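Local atomic coordinates of FAD:protein FMN transferase (Vibrio cholerae, PDB entry 6NXI), a protein that probably transfers the FMN moiety of FAD to the hydroxyl group of a threonine in target flavoproteins, using magnesium. Residues R127-L135 against K144-D152; N253-L261 against I292-T300. One frame throughout, in Å; residues are numbered along the deposited sequence.

The two interactions follow one another along the chain: interaction 1 closes before interaction 2 opens. Their centres lie about 28 Å apart and their nearest atoms about 15 Å, so they do not touch. Interaction 1 joins the loops that flank the hairpin of strands 135-138 and 141-144, and the second loop runs on to Asp152, which binds FAD. Interaction 2 pairs two neighbouring strands, 255-262 and 294-299, of the large antiparallel sheet. Helices 265-278 and 280-289 connect them, and the first holds the magnesium ligands Asp269 and Thr273. The two contacts thus belong to different parts of the fold, each linked through the chain to the flavin and metal site.

Interaction 1 of 2, residues R127-L135 against K144-D152; sequences RAITGIEHL and KDIPELYVD. With FAD (flavin-adenine dinucleotide), chain B.
The imidazole ring of His134 lies between two side chains: Ile146 CD1 sits over the centre of one face, 3.9 Å from the ring centroid, and Glu133 CG covers the opposite face. At the edge lie Asp145 and the Thr130-Gly131 backbone. His134 and Asp145 form a His-carboxylate hydrogen bond at the base of the beta hairpin of strands 135-138 and 141-144. His134 ND1 donates to Asp145 OD1 over 2.6 Å; OD1 accepts on its syn lone pair and is tilted slightly out of the ring plane. The carboxylate plane is turned 73° from the ring plane. With chi1 at 68°, Asp145 CG stands between its own backbone N and carbonyl carbon, which brings OD1 to the ring. The backbone adds a second bond, from Asp145 N to His134 O at 3.0 Å. Next to it, Leu135 and Lys144 form an antiparallel non-hydrogen-bonded pair.

Apolar contacts extend the joint. Leu149 CD1 packs 3.5 Å from His134 CB. Ile129 crosses Glu148 at about a right angle, its CG2 3.8 Å from Glu148 CB. Lys144 NZ turns back to Leu149 O and also donates to His65 O and to Phe62 O of helix 58-64. Farther along, Asp152 OD2 accepts a hydrogen bond from the FAD ribose hydroxyl O2B. A water hydrogen-bonded to Ile129 O and Tyr150 N bridges the loops, each at 2.8 Å.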
loop_
_atom_site.group_PDB
_atom_site.type_symbol
_atom_site.label_atom_id
_atom_site.label_comp_id
_atom_site.label_asym_id
_atom_site.label_seq_id
_atom_site.Cartn_x
_atom_site.Cartn_y
_atom_site.Cartn_z
ATOM N N ARG A 127 -3.599 -22.282 -1.130
ATOM C CA ARG A 127 -2.878 -21.958 -2.385
ATOM C C ARG A 127 -3.721 -22.341 -3.589
ATOM O O ARG A 127 -3.709 -21.575 -4.562
ATOM C CB ARG A 127 -1.526 -22.660 -2.462
ATOM C CG ARG A 127 -0.521 -22.135 -1.462
ATOM C CD ARG A 127 0.704 -22.981 -1.410
ATOM N NE ARG A 127 1.590 -22.704 -2.509
ATOM C CZ ARG A 127 2.595 -23.504 -2.840
ATOM N NH1 ARG A 127 2.791 -24.655 -2.209
ATOM N NH2 ARG A 127 3.396 -23.154 -3.818
ATOM N N ALA A 128 -4.517 -23.403 -3.492
ATOM C CA ALA A 128 -5.304 -23.887 -4.645
ATOM C C ALA A 128 -6.408 -22.883 -4.988
ATOM O O ALA A 128 -6.938 -23.000 -6.102
ATOM C CB ALA A 128 -5.878 -25.243 -4.364
ATOM N N ILE A 129 -6.808 -22.015 -4.052
ATOM C CA ILE A 129 -7.902 -21.030 -4.277
ATOM C C ILE A 129 -7.314 -19.617 -4.368
ATOM O O ILE A 129 -8.054 -18.696 -4.119
ATOM C CB ILE A 129 -8.992 -21.152 -3.198
ATOM C CG1 ILE A 129 -8.434 -20.934 -1.784
ATOM C CG2 ILE A 129 -9.706 -22.480 -3.317
ATOM C CD1 ILE A 129 -9.473 -20.701 -0.711
ATOM N N THR A 130 -6.046 -19.476 -4.738
ATOM C CA THR A 130 -5.389 -18.176 -5.006
ATOM C C THR A 130 -4.863 -18.159 -6.444
ATOM O O THR A 130 -4.625 -19.216 -7.045
ATOM C CB THR A 130 -4.269 -17.901 -3.997
ATOM O OG1 THR A 130 -3.220 -18.797 -4.356
ATOM C CG2 THR A 130 -4.738 -18.101 -2.583
ATOM N N GLY A 131 -4.747 -16.973 -7.022
ATOM C CA GLY A 131 -4.112 -16.773 -8.324
ATOM C C GLY A 131 -4.842 -15.719 -9.097
ATOM O O GLY A 131 -6.086 -15.815 -9.210
ATOM N N ILE A 132 -4.088 -14.718 -9.543
ATOM C CA ILE A 132 -4.595 -13.535 -10.281
ATOM C C ILE A 132 -5.372 -14.013 -11.518
ATOM O O ILE A 132 -6.251 -13.266 -11.947
ATOM C CB ILE A 132 -3.418 -12.599 -10.637
ATOM C CG1 ILE A 132 -3.906 -11.189 -10.983
ATOM C CG2 ILE A 132 -2.563 -13.182 -11.740
ATOM C CD1 ILE A 132 -4.395 -10.398 -9.809
ATOM N N GLU A 133 -4.980 -15.145 -12.083
ATOM C CA GLU A 133 -5.568 -15.655 -13.356
ATOM C C GLU A 133 -7.064 -15.900 -13.150
ATOM O O GLU A 133 -7.804 -15.926 -14.190
ATOM C CB GLU A 133 -4.842 -16.910 -13.839
ATOM C CG GLU A 133 -5.000 -18.121 -12.915
ATOM C CD GLU A 133 -4.107 -18.209 -11.681
ATOM O OE1 GLU A 133 -3.234 -17.288 -11.487
ATOM O OE2 GLU A 133 -4.207 -19.294 -10.960
ATOM N N HIS A 134 -7.504 -16.084 -11.902
ATOM C CA HIS A 134 -8.904 -16.424 -11.539
ATOM C C HIS A 134 -9.805 -15.189 -11.570
ATOM O O HIS A 134 -11.049 -15.368 -11.507
ATOM C CB HIS A 134 -9.015 -17.130 -10.197
ATOM C CG HIS A 134 -8.323 -18.444 -10.115
ATOM N ND1 HIS A 134 -8.739 -19.583 -10.834
ATOM C CD2 HIS A 134 -7.276 -18.825 -9.365
ATOM C CE1 HIS A 134 -7.946 -20.588 -10.529
ATOM N NE2 HIS A 134 -7.047 -20.153 -9.603
ATOM N N LEU A 135 -9.211 -13.996 -11.636
ATOM C CA LEU A 135 -9.915 -12.709 -11.485
ATOM C C LEU A 135 -9.917 -12.025 -12.853
ATOM O O LEU A 135 -8.826 -11.839 -13.410
ATOM C CB LEU A 135 -9.178 -11.851 -10.445
ATOM C CG LEU A 135 -9.790 -10.470 -10.172
ATOM C CD1 LEU A 135 -11.197 -10.572 -9.590
ATOM C CD2 LEU A 135 -8.908 -9.682 -9.233
ATOM N N LYS A 144 -15.000 -14.041 -10.943
ATOM C CA LYS A 144 -14.075 -15.016 -10.334
ATOM C C LYS A 144 -14.478 -16.384 -10.862
ATOM O O LYS A 144 -15.685 -16.668 -10.800
ATOM C CB LYS A 144 -14.136 -14.928 -8.808
ATOM C CG LYS A 144 -15.530 -15.000 -8.199
ATOM C CD LYS A 144 -15.639 -14.452 -6.778
ATOM C CE LYS A 144 -15.500 -15.519 -5.725
ATOM N NZ LYS A 144 -15.747 -14.962 -4.380
ATOM N N ASP A 145 -13.514 -17.134 -11.406
ATOM C CA ASP A 145 -13.809 -18.407 -12.118
ATOM C C ASP A 145 -13.806 -19.522 -11.086
ATOM O O ASP A 145 -14.107 -20.674 -11.460
ATOM C CB ASP A 145 -12.858 -18.658 -13.282
ATOM C CG ASP A 145 -11.419 -18.950 -12.913
ATOM O OD1 ASP A 145 -11.101 -19.113 -11.686
ATOM O OD2 ASP A 145 -10.622 -19.017 -13.860
ATOM N N ILE A 146 -13.493 -19.197 -9.835
ATOM C CA ILE A 146 -13.637 -20.162 -8.705
ATOM C C ILE A 146 -14.372 -19.446 -7.578
ATOM O O ILE A 146 -14.139 -18.259 -7.309
ATOM C CB ILE A 146 -12.306 -20.788 -8.233
ATOM C CG1 ILE A 146 -11.265 -19.761 -7.780
ATOM C CG2 ILE A 146 -11.721 -21.694 -9.307
ATOM C CD1 ILE A 146 -10.118 -20.370 -7.025
ATOM N N PRO A 147 -15.306 -20.156 -6.911
ATOM C CA PRO A 147 -16.155 -19.564 -5.875
ATOM C C PRO A 147 -15.432 -19.053 -4.623
ATOM O O PRO A 147 -15.933 -18.157 -4.005
ATOM C CB PRO A 147 -17.152 -20.685 -5.517
ATOM C CG PRO A 147 -16.514 -21.960 -6.017
ATOM C CD PRO A 147 -15.646 -21.566 -7.187
ATOM N N GLU A 148 -14.284 -19.626 -4.267
ATOM C CA GLU A 148 -13.653 -19.377 -2.950
ATOM C C GLU A 148 -12.667 -18.205 -3.053
ATOM O O GLU A 148 -11.954 -17.962 -2.042
ATOM C CB GLU A 148 -12.909 -20.633 -2.470
ATOM C CG GLU A 148 -13.772 -21.880 -2.416
ATOM C CD GLU A 148 -13.866 -22.709 -3.693
ATOM O OE1 GLU A 148 -13.348 -22.269 -4.758
ATOM O OE2 GLU A 148 -14.447 -23.841 -3.614
ATOM N N LEU A 149 -12.518 -17.604 -4.240
ATOM C CA LEU A 149 -11.511 -16.535 -4.486
ATOM C C LEU A 149 -11.770 -15.455 -3.446
ATOM O O LEU A 149 -12.935 -15.132 -3.223
ATOM C CB LEU A 149 -11.596 -15.950 -5.903
ATOM C CG LEU A 149 -10.301 -15.291 -6.388
ATOM C CD1 LEU A 149 -9.276 -16.325 -6.806
ATOM C CD2 LEU A 149 -10.577 -14.356 -7.531
ATOM N N TYR A 150 -10.724 -14.937 -2.813
ATOM C CA TYR A 150 -10.874 -13.892 -1.772
ATOM C C TYR A 150 -9.838 -12.814 -2.078
ATOM O O TYR A 150 -8.639 -13.064 -1.993
ATOM C CB TYR A 150 -10.683 -14.521 -0.397
ATOM C CG TYR A 150 -10.963 -13.657 0.808
ATOM C CD1 TYR A 150 -10.187 -12.542 1.105
ATOM C CD2 TYR A 150 -12.002 -13.948 1.685
ATOM C CE1 TYR A 150 -10.469 -11.745 2.194
ATOM C CE2 TYR A 150 -12.289 -13.154 2.789
ATOM C CZ TYR A 150 -11.491 -12.061 3.070
ATOM O OH TYR A 150 -11.812 -11.293 4.160
ATOM N N VAL A 151 -10.306 -11.660 -2.527
ATOM C CA VAL A 151 -9.435 -10.524 -2.941
ATOM C C VAL A 151 -9.241 -9.651 -1.706
ATOM O O VAL A 151 -10.217 -9.358 -0.990
ATOM C CB VAL A 151 -10.091 -9.723 -4.088
ATOM C CG1 VAL A 151 -9.315 -8.476 -4.388
ATOM C CG2 VAL A 151 -10.243 -10.572 -5.343
ATOM N N ASP A 152 -7.994 -9.261 -1.492
ATOM C CA ASP A 152 -7.523 -8.416 -0.378
ATOM C C ASP A 152 -6.864 -7.188 -1.000
ATOM O O ASP A 152 -5.920 -7.365 -1.794
ATOM C CB ASP A 152 -6.518 -9.234 0.407
ATOM C CG ASP A 152 -5.858 -8.502 1.552
ATOM O OD1 ASP A 152 -6.132 -7.333 1.753
ATOM O OD2 ASP A 152 -5.085 -9.172 2.262
HETATM P PA FAD B . 1.654 -3.364 2.518
HETATM O O1A FAD B . 3.075 -3.765 2.691
HETATM O O2A FAD B . 1.323 -2.157 1.734
HETATM O O5B FAD B . 0.811 -4.586 1.925
HETATM C C5B FAD B . 0.740 -5.751 2.789
HETATM C C4B FAD B . -0.676 -6.261 2.901
HETATM O O4B FAD B . -1.212 -6.666 1.617
HETATM C C3B FAD B . -0.765 -7.493 3.800
HETATM O O3B FAD B . -1.051 -7.094 5.141
HETATM C C2B FAD B . -1.880 -8.319 3.148
HETATM O O2B FAD B . -3.153 -7.867 3.554
HETATM C C1B FAD B . -1.670 -8.014 1.671
HETATM N N9A FAD B . -0.703 -8.834 0.972
HETATM C C8A FAD B . 0.293 -9.665 1.505
HETATM N N7A FAD B . 1.072 -10.148 0.568
HETATM C C5A FAD B . 0.570 -9.684 -0.631
HETATM C C6A FAD B . 0.965 -9.894 -1.961
HETATM N N6A FAD B . 2.046 -10.606 -2.328
HETATM N N1A FAD B . 0.268 -9.232 -2.906
HETATM C C2A FAD B . -0.803 -8.504 -2.535
HETATM N N3A FAD B . -1.267 -8.230 -1.309
HETATM C C4A FAD B . -0.525 -8.872 -0.391
HETATM N N1 FAD B . -6.963 -3.556 9.531
HETATM C C2 FAD B . -7.732 -3.841 10.638
HETATM O O2 FAD B . -7.215 -4.387 11.638
HETATM N N3 FAD B . -9.049 -3.515 10.699
HETATM C C4 FAD B . -9.703 -2.908 9.659
HETATM O O4 FAD B . -10.898 -2.657 9.732
HETATM C C4X FAD B . -8.944 -2.615 8.477
HETATM N N5 FAD B . -9.547 -2.045 7.454
HETATM C C5X FAD B . -8.802 -1.783 6.328
HETATM C C6 FAD B . -9.432 -1.195 5.212
HETATM C C7 FAD B . -8.761 -0.895 4.046
HETATM C C7M FAD B . -9.500 -0.259 2.890
HETATM C C8 FAD B . -7.375 -1.176 3.978
HETATM C C8M FAD B . -6.579 -0.889 2.732
HETATM C C9 FAD B . -6.738 -1.763 5.076
HETATM C C9A FAD B . -7.420 -2.068 6.262
HETATM N N10 FAD B . -6.818 -2.680 7.368
HETATM C C10 FAD B . -7.549 -2.973 8.506
HETATM C "C1'" FAD B . -5.362 -2.937 7.368
HETATM C "C2'" FAD B . -4.940 -4.122 6.576
HETATM O "O2'" FAD B . -5.478 -5.315 7.137
HETATM C "C3'" FAD B . -3.404 -4.215 6.590
HETATM O "O3'" FAD B . -2.889 -4.419 7.887
HETATM C "C4'" FAD B . -2.697 -2.969 6.091
HETATM O "O4'" FAD B . -3.407 -2.444 4.981
HETATM C "C5'" FAD B . -1.236 -3.236 5.786
HETATM O "O5'" FAD B . -0.698 -2.064 5.125
HETATM P P FAD B . 0.868 -1.933 4.940
HETATM O O1P FAD B . 1.586 -2.279 6.165
HETATM O O2P FAD B . 0.989 -0.596 4.245
HETATM O O3P FAD B . 1.066 -3.165 3.956
HETATM O O HOH W 1 -8.219 -15.968 -3.593
HETATM O O HOH W 2 -10.233 -16.267 -15.242
#

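Interaction 2 of 2, residues N253-L261 against I292-T300; sequences NRVVSVTVL and IPVLMIVKT
A classic beta bulge interrupts this antiparallel strand pair: Val256 and Ser257 both face Ile297. Ile297 O accepts from Val256 N at 2.7 Å and, weakly, from Ser257 N at 3.3 Å. The extra residue shifts the register by one between the Val255-Val298 and Ser257-Ile297 pairs. Val256 CB packs close to Ile297 O, and its CG2 packs beside the Lys299 backbone and CB. Just before the bulge, Asn253 OD1 accepts from Val255 N in an Asx turn, the donor well above the Asn253 carbonyl plane. Lys299 N donates to Arg254 O. Ile297 N donates back to Ser257 O. Beyond the bulge the pairing is regular, with Thr259 and Leu295 joined by two backbone bonds and Leu261 N donating to Pro293 O.

The strands are neighbours inside the eight-stranded antiparallel sheet of this ApbE-family protein, between strands 220-225 and 304-308. Val255, Val258, Val260, Val294, Met296 and Val298 occupy one face, where helix 280-289 packs on Val255, Val294 and Met296. The side chains of Val258 and Val260 lie about 8 Å from those of the magnesium ligands Thr273 and Asp269, respectively. Val258 CG1 meets Val294 CG1 at 3.7 Å. Val258 CG2 lies 3.9 Å from Met296 CG, the two side chains pointing the same way. Val260 CG1 touches Ile292 CG2, while its CG2 lies alongside Val294 CG2.

Ser257, Thr259, Leu295 and Ile297 are on the opposite face. Ser257 chi1 is 73°, placing OG between its backbone N and carbonyl carbon, 3.5 Å from Ile297 CD1. A water is hydrogen-bonded to Ser257 OG and Thr259 OG1 and donates to Leu295 O. At the far end, Leu261 CB packs against Pro293 CB at 3.9 Å.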
loop_
_atom_site.group_PDB
_atom_site.type_symbol
_atom_site.label_atom_id
_atom_site.label_comp_id
_atom_site.label_asym_id
_atom_site.label_seq_id
_atom_site.Cartn_x
_atom_site.Cartn_y
_atom_site.Cartn_z
ATOM N N ASN A 253 13.230 -13.405 2.118
ATOM C CA ASN A 253 14.298 -12.852 1.272
ATOM C C ASN A 253 15.079 -11.856 2.128
ATOM O O ASN A 253 14.767 -11.790 3.315
ATOM C CB ASN A 253 13.804 -12.371 -0.085
ATOM C CG ASN A 253 12.947 -11.130 -0.027
ATOM O OD1 ASN A 253 13.001 -10.391 0.961
ATOM N ND2 ASN A 253 12.195 -10.892 -1.099
ATOM N N ARG A 254 16.018 -11.143 1.516
ATOM C CA ARG A 254 16.983 -10.288 2.240
ATOM C C ARG A 254 16.368 -8.907 2.408
ATOM O O ARG A 254 17.044 -8.065 3.035
ATOM C CB ARG A 254 18.323 -10.193 1.509
ATOM C CG ARG A 254 19.183 -11.448 1.587
ATOM C CD ARG A 254 20.354 -11.323 0.634
ATOM N NE ARG A 254 19.985 -11.626 -0.742
ATOM C CZ ARG A 254 19.962 -12.853 -1.276
ATOM N NH1 ARG A 254 20.253 -13.929 -0.554
ATOM N NH2 ARG A 254 19.616 -12.995 -2.542
ATOM N N VAL A 255 15.188 -8.645 1.854
ATOM C CA VAL A 255 14.700 -7.247 1.766
ATOM C C VAL A 255 14.136 -6.808 3.112
ATOM O O VAL A 255 13.263 -7.461 3.634
ATOM C CB VAL A 255 13.690 -7.045 0.627
ATOM C CG1 VAL A 255 13.232 -5.584 0.573
ATOM C CG2 VAL A 255 14.278 -7.493 -0.702
ATOM N N VAL A 256 14.644 -5.692 3.631
ATOM C CA VAL A 256 14.219 -5.117 4.930
ATOM C C VAL A 256 13.081 -4.123 4.664
ATOM O O VAL A 256 12.072 -4.173 5.369
ATOM C CB VAL A 256 15.408 -4.407 5.603
ATOM C CG1 VAL A 256 14.934 -3.586 6.802
ATOM C CG2 VAL A 256 16.490 -5.395 5.971
ATOM N N SER A 257 13.248 -3.261 3.674
ATOM C CA SER A 257 12.223 -2.236 3.364
ATOM C C SER A 257 12.358 -1.820 1.910
ATOM O O SER A 257 13.450 -1.847 1.327
ATOM C CB SER A 257 12.293 -1.048 4.314
ATOM O OG SER A 257 13.429 -0.231 4.045
ATOM N N VAL A 258 11.261 -1.299 1.371
ATOM C CA VAL A 258 11.228 -0.777 0.004
ATOM C C VAL A 258 10.448 0.512 0.086
ATOM O O VAL A 258 9.295 0.464 0.569
ATOM C CB VAL A 258 10.555 -1.764 -0.966
ATOM C CG1 VAL A 258 10.508 -1.175 -2.342
ATOM C CG2 VAL A 258 11.269 -3.127 -0.961
ATOM N N THR A 259 11.078 1.580 -0.376
ATOM C CA THR A 259 10.454 2.907 -0.535
ATOM C C THR A 259 10.302 3.218 -2.029
ATOM O O THR A 259 11.289 3.150 -2.756
ATOM C CB THR A 259 11.299 3.987 0.143
ATOM O OG1 THR A 259 11.487 3.550 1.492
ATOM C CG2 THR A 259 10.568 5.313 0.093
ATOM N N VAL A 260 9.085 3.599 -2.453
ATOM C CA VAL A 260 8.755 3.918 -3.852
ATOM C C VAL A 260 8.144 5.321 -3.904
ATOM O O VAL A 260 7.237 5.625 -3.107
ATOM C CB VAL A 260 7.797 2.865 -4.447
ATOM C CG1 VAL A 260 7.409 3.257 -5.853
ATOM C CG2 VAL A 260 8.390 1.465 -4.412
ATOM N N LEU A 261 8.618 6.119 -4.853
ATOM C CA LEU A 261 7.926 7.372 -5.246
ATOM C C LEU A 261 7.097 7.148 -6.515
ATOM O O LEU A 261 7.554 6.502 -7.456
ATOM C CB LEU A 261 8.949 8.463 -5.499
ATOM C CG LEU A 261 10.034 8.628 -4.447
ATOM C CD1 LEU A 261 10.987 9.770 -4.846
ATOM C CD2 LEU A 261 9.431 8.867 -3.096
ATOM N N ILE A 292 11.070 3.838 -12.215
ATOM C CA ILE A 292 10.446 3.907 -10.870
ATOM C C ILE A 292 11.513 4.320 -9.871
ATOM O O ILE A 292 12.521 3.608 -9.763
ATOM C CB ILE A 292 9.813 2.564 -10.478
ATOM C CG1 ILE A 292 8.910 1.992 -11.562
ATOM C CG2 ILE A 292 9.060 2.722 -9.176
ATOM C CD1 ILE A 292 8.439 0.597 -11.252
ATOM N N PRO A 293 11.350 5.443 -9.150
ATOM C CA PRO A 293 12.246 5.800 -8.056
ATOM C C PRO A 293 12.029 4.833 -6.882
ATOM O O PRO A 293 10.951 4.816 -6.265
ATOM C CB PRO A 293 11.905 7.240 -7.710
ATOM C CG PRO A 293 11.062 7.725 -8.847
ATOM C CD PRO A 293 10.368 6.514 -9.400
ATOM N N VAL A 294 13.055 4.036 -6.573
ATOM C CA VAL A 294 12.948 3.039 -5.485
ATOM C C VAL A 294 14.237 3.039 -4.671
ATOM O O VAL A 294 15.341 3.104 -5.277
ATOM C CB VAL A 294 12.684 1.628 -6.022
ATOM C CG1 VAL A 294 12.442 0.650 -4.887
ATOM C CG2 VAL A 294 11.527 1.635 -6.997
ATOM N N LEU A 295 14.076 2.866 -3.362
ATOM C CA LEU A 295 15.187 2.568 -2.436
ATOM C C LEU A 295 14.842 1.272 -1.719
ATOM O O LEU A 295 13.844 1.195 -0.986
ATOM C CB LEU A 295 15.391 3.723 -1.459
ATOM C CG LEU A 295 16.570 3.535 -0.507
ATOM C CD1 LEU A 295 17.873 3.616 -1.268
ATOM C CD2 LEU A 295 16.517 4.573 0.599
ATOM N N MET A 296 15.703 0.285 -1.886
ATOM C CA MET A 296 15.539 -0.984 -1.159
ATOM C C MET A 296 16.673 -1.121 -0.187
ATOM O O MET A 296 17.835 -0.911 -0.614
ATOM C CB MET A 296 15.615 -2.178 -2.076
ATOM C CG MET A 296 14.477 -2.276 -2.974
ATOM S SD MET A 296 14.591 -3.973 -3.501
ATOM C CE MET A 296 13.610 -3.873 -4.968
ATOM N N ILE A 297 16.321 -1.433 1.040
ATOM C CA ILE A 297 17.316 -1.754 2.084
ATOM C C ILE A 297 17.319 -3.262 2.256
ATOM O O ILE A 297 16.254 -3.848 2.439
ATOM C CB ILE A 297 16.962 -1.019 3.372
ATOM C CG1 ILE A 297 16.961 0.493 3.118
ATOM C CG2 ILE A 297 17.941 -1.444 4.457
ATOM C CD1 ILE A 297 16.544 1.264 4.294
ATOM N N VAL A 298 18.502 -3.864 2.189
ATOM C CA VAL A 298 18.621 -5.339 2.250
ATOM C C VAL A 298 19.629 -5.688 3.321
ATOM O O VAL A 298 20.566 -4.897 3.550
ATOM C CB VAL A 298 18.957 -5.982 0.895
ATOM C CG1 VAL A 298 18.175 -5.280 -0.208
ATOM C CG2 VAL A 298 20.433 -6.003 0.586
ATOM N N LYS A 299 19.356 -6.809 3.968
ATOM C CA LYS A 299 20.257 -7.416 4.986
ATOM C C LYS A 299 21.359 -8.169 4.244
ATOM O O LYS A 299 21.007 -9.069 3.476
ATOM C CB LYS A 299 19.427 -8.323 5.901
ATOM C CG LYS A 299 20.200 -9.039 7.001
ATOM C CD LYS A 299 20.418 -8.190 8.238
ATOM C CE LYS A 299 21.451 -8.808 9.162
ATOM N NZ LYS A 299 22.831 -8.468 8.740
ATOM N N THR A 300 22.620 -7.814 4.494
ATOM C CA THR A 300 23.814 -8.486 3.917
ATOM C C THR A 300 24.338 -9.473 4.952
ATOM O O THR A 300 23.759 -9.586 6.039
ATOM C CB THR A 300 24.910 -7.491 3.538
ATOM O OG1 THR A 300 25.433 -6.978 4.763
ATOM C CG2 THR A 300 24.405 -6.369 2.656
HETATM O O HOH W 3 13.449 1.515 1.895
#